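Local coordinates for protein DNA-binding response regulator, merR family (PDB 3CNB) that probably acts as a DNA-binding response regulator; this chain is its receiver domain, which is predicted to be phosphorylated on an aspartate, at residues Asp22-Phe27 with Leu115-Leu120. Numbering follows the deposited sequence.
Sequences DMLTQF and LNFTLL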
ATOM      1  N   ASP A  22      -3.036 -12.640   1.038  1.00 25.55           N
ATOM      2  CA  ASP A  22      -2.425 -13.565   2.001  1.00 27.00           C
ATOM      3  C   ASP A  22      -0.968 -13.823   1.622  1.00 22.39           C
ATOM      4  O   ASP A  22      -0.130 -14.048   2.494  1.00 23.91           O
ATOM      5  CB  ASP A  22      -3.176 -14.908   2.059  1.00 36.64           C
ATOM      6  CG  ASP A  22      -4.592 -14.796   2.666  1.00 42.34           C
ATOM      7  OD1 ASP A  22      -5.012 -13.696   3.097  1.00 43.40           O
ATOM      8  OD2 ASP A  22      -5.293 -15.834   2.687  1.00 53.27           O
ATOM      9  N   MET A  23      -0.687 -13.803   0.319  1.00 24.63           N
ATOM     10  CA  MET A  23       0.672 -14.011  -0.194  1.00 27.39           C
ATOM     11  C   MET A  23       1.559 -12.802   0.089  1.00 21.31           C
ATOM     12  O   MET A  23       2.674 -12.949   0.611  1.00 24.36           O
ATOM     13  CB  MET A  23       0.662 -14.345  -1.694  1.00 22.14           C
ATOM     14  CG  MET A  23       1.997 -14.062  -2.409  1.00 35.92           C
ATOM     15  SD  MET A  23       2.076 -14.569  -4.126  1.00 35.83           S
ATOM     16  CE  MET A  23       1.488 -16.274  -3.919  1.00 36.04           C
ATOM     17  N   LEU A  24       1.056 -11.613  -0.246  1.00 22.90           N
ATOM     18  CA  LEU A  24       1.729 -10.361   0.108  1.00 17.17           C
ATOM     19  C   LEU A  24       1.960 -10.246   1.611  1.00 20.26           C
ATOM     20  O   LEU A  24       3.011  -9.786   2.052  1.00 21.12           O
ATOM     21  CB  LEU A  24       0.929  -9.159  -0.411  1.00 25.23           C
ATOM     22  CG  LEU A  24       1.538  -7.762  -0.241  1.00 28.24           C
ATOM     23  CD1 LEU A  24       2.916  -7.667  -0.887  1.00 29.71           C
ATOM     24  CD2 LEU A  24       0.619  -6.720  -0.817  1.00 25.53           C
ATOM     25  N   THR A  25       0.981 -10.678   2.405  1.00 23.62           N
ATOM     26  CA  THR A  25       1.092 -10.619   3.869  1.00 21.20           C
ATOM     27  C   THR A  25       2.198 -11.544   4.337  1.00 22.82           C
ATOM     28  O   THR A  25       3.019 -11.149   5.164  1.00 25.35           O
ATOM     29  CB  THR A  25      -0.250 -11.019   4.591  1.00 22.59           C
ATOM     30  OG1 THR A  25      -1.278 -10.094   4.216  1.00 21.43           O
ATOM     31  CG2 THR A  25      -0.093 -10.984   6.099  1.00 15.06           C
ATOM     32  N   GLN A  26       2.221 -12.758   3.788  1.00 24.42           N
ATOM     33  CA  GLN A  26       3.222 -13.759   4.168  1.00 25.78           C
ATOM     34  C   GLN A  26       4.627 -13.325   3.780  1.00 26.80           C
ATOM     35  O   GLN A  26       5.560 -13.457   4.563  1.00 30.30           O
ATOM     36  CB  GLN A  26       2.910 -15.091   3.493  1.00 23.38           C
ATOM     37  CG  GLN A  26       3.744 -16.254   3.997  1.00 24.59           C
ATOM     38  CD  GLN A  26       3.600 -16.474   5.467  1.00 30.79           C
ATOM     39  OE1 GLN A  26       2.522 -16.788   5.956  1.00 33.93           O
ATOM     40  NE2 GLN A  26       4.696 -16.316   6.193  1.00 30.31           N
ATOM     41  N   PHE A  27       4.762 -12.840   2.554  1.00 22.28           N
ATOM     42  CA  PHE A  27       6.004 -12.224   2.089  1.00 18.89           C
ATOM     43  C   PHE A  27       6.514 -11.107   3.014  1.00 27.24           C
ATOM     44  O   PHE A  27       7.712 -11.046   3.350  1.00 19.32           O
ATOM     45  CB  PHE A  27       5.821 -11.670   0.675  1.00 20.66           C
ATOM     46  CG  PHE A  27       7.075 -11.061   0.103  1.00 24.42           C
ATOM     47  CD1 PHE A  27       8.086 -11.882  -0.415  1.00 25.29           C
ATOM     48  CD2 PHE A  27       7.257  -9.683   0.102  1.00 26.81           C
ATOM     49  CE1 PHE A  27       9.248 -11.333  -0.934  1.00 27.25           C
ATOM     50  CE2 PHE A  27       8.412  -9.124  -0.426  1.00 21.97           C
ATOM     51  CZ  PHE A  27       9.408  -9.960  -0.950  1.00 26.29           C
ATOM     52  N   LEU A 115       3.246  -8.859  -9.457  1.00 31.66           N
ATOM     53  CA  LEU A 115       4.175  -8.024  -8.718  1.00 31.28           C
ATOM     54  C   LEU A 115       5.603  -8.565  -8.767  1.00 26.19           C
ATOM     55  O   LEU A 115       5.812  -9.753  -8.589  1.00 28.46           O
ATOM     56  CB  LEU A 115       3.680  -7.918  -7.282  1.00 32.78           C
ATOM     57  CG  LEU A 115       4.227  -6.790  -6.424  1.00 42.96           C
ATOM     58  CD1 LEU A 115       3.121  -6.239  -5.592  1.00 41.49           C
ATOM     59  CD2 LEU A 115       5.372  -7.292  -5.558  1.00 46.98           C
ATOM     60  N   ASN A 116       6.579  -7.701  -9.034  1.00 19.04           N
ATOM     61  CA  ASN A 116       7.982  -8.116  -8.975  1.00 21.73           C
ATOM     62  C   ASN A 116       8.441  -8.083  -7.513  1.00 21.05           C
ATOM     63  O   ASN A 116       8.736  -7.023  -6.968  1.00 20.91           O
ATOM     64  CB  ASN A 116       8.859  -7.214  -9.844  1.00 22.65           C
ATOM     65  CG  ASN A 116      10.281  -7.772 -10.032  1.00 27.49           C
ATOM     66  OD1 ASN A 116      10.861  -8.345  -9.126  1.00 29.72           O
ATOM     67  ND2 ASN A 116      10.826  -7.608 -11.222  1.00 28.69           N
ATOM     68  N   PHE A 117       8.475  -9.254  -6.880  1.00 20.42           N
ATOM     69  CA  PHE A 117       8.818  -9.352  -5.470  1.00 19.73           C
ATOM     70  C   PHE A 117      10.306  -9.089  -5.135  1.00 23.07           C
ATOM     71  O   PHE A 117      10.623  -8.694  -4.027  1.00 24.49           O
ATOM     72  CB  PHE A 117       8.348 -10.699  -4.913  1.00 22.27           C
ATOM     73  CG  PHE A 117       6.869 -10.758  -4.644  1.00 22.36           C
ATOM     74  CD1 PHE A 117       6.363 -10.344  -3.424  1.00 23.94           C
ATOM     75  CD2 PHE A 117       5.989 -11.233  -5.611  1.00 31.82           C
ATOM     76  CE1 PHE A 117       4.999 -10.398  -3.158  1.00 27.77           C
ATOM     77  CE2 PHE A 117       4.619 -11.292  -5.364  1.00 27.09           C
ATOM     78  CZ  PHE A 117       4.122 -10.874  -4.136  1.00 26.97           C
ATOM     79  N   THR A 118      11.211  -9.316  -6.082  1.00 18.94           N
ATOM     80  CA  THR A 118      12.617  -8.873  -5.912  1.00 18.45           C
ATOM     81  C   THR A 118      12.736  -7.342  -5.791  1.00 21.58           C
ATOM     82  O   THR A 118      13.373  -6.803  -4.871  1.00 22.69           O
ATOM     83  CB  THR A 118      13.470  -9.361  -7.096  1.00 18.69           C
ATOM     84  OG1 THR A 118      13.464 -10.788  -7.100  1.00 27.03           O
ATOM     85  CG2 THR A 118      14.927  -8.869  -7.009  1.00 24.01           C
ATOM     86  N   LEU A 119      12.118  -6.642  -6.726  1.00 19.22           N
ATOM     87  CA  LEU A 119      12.077  -5.186  -6.644  1.00 18.77           C
ATOM     88  C   LEU A 119      11.363  -4.663  -5.374  1.00 25.98           C
ATOM     89  O   LEU A 119      11.849  -3.746  -4.714  1.00 24.23           O
ATOM     90  CB  LEU A 119      11.437  -4.644  -7.908  1.00 14.62           C
ATOM     91  CG  LEU A 119      11.255  -3.123  -8.042  1.00 22.45           C
ATOM     92  CD1 LEU A 119      12.577  -2.339  -7.875  1.00 18.97           C
ATOM     93  CD2 LEU A 119      10.588  -2.816  -9.375  1.00 23.05           C
ATOM     94  N   LEU A 120      10.232  -5.271  -5.022  1.00 21.45           N
ATOM     95  CA  LEU A 120       9.512  -4.890  -3.810  1.00 19.92           C
ATOM     96  C   LEU A 120      10.318  -5.066  -2.538  1.00 17.88           C
ATOM     97  O   LEU A 120      10.314  -4.184  -1.685  1.00 26.68           O
ATOM     98  CB  LEU A 120       8.182  -5.647  -3.697  1.00 11.53           C
ATOM     99  CG  LEU A 120       7.426  -5.383  -2.377  1.00 26.33           C
ATOM    100  CD1 LEU A 120       6.803  -3.952  -2.379  1.00 22.16           C
ATOM    101  CD2 LEU A 120       6.377  -6.457  -2.055  1.00 19.84           C
TER
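Helix 18-31 and the first turn of helix 117-129 come together with the CA atoms of F27 and F117 8.6 Å apart, joining the first and last helices of the CheY-like receiver fold on one face of its sheet. The centre of the contact is a T-shaped pair: the edge of F117 is directed at the face of F27, centroids 4.8 Å apart and planes at 66°. CD1 of F117 sits over the middle of the F27 ring. With CG anti to the backbone N (chi1 -178°), the F27 ring reaches across to L120, whose CD2 approaches it obliquely, 3.7 Å from F27 CE2. That same methyl meets L24 CD1 at 3.8 Å; L24 rests on M90 and L120 on F111 of the sheet. With an alanine in place of F27, the F117 edge and the L120 methyl would probably lose the surface they pack on, opening a gap between the helices. On the more exposed side, M23 makes an oblique Met-aromatic contact, its SD 5.1 Å from the F117 centroid. N116 caps the second helix, its OD1 accepting from L119 N at 3.2 Å (173°), the donor lying above the carbonyl plane.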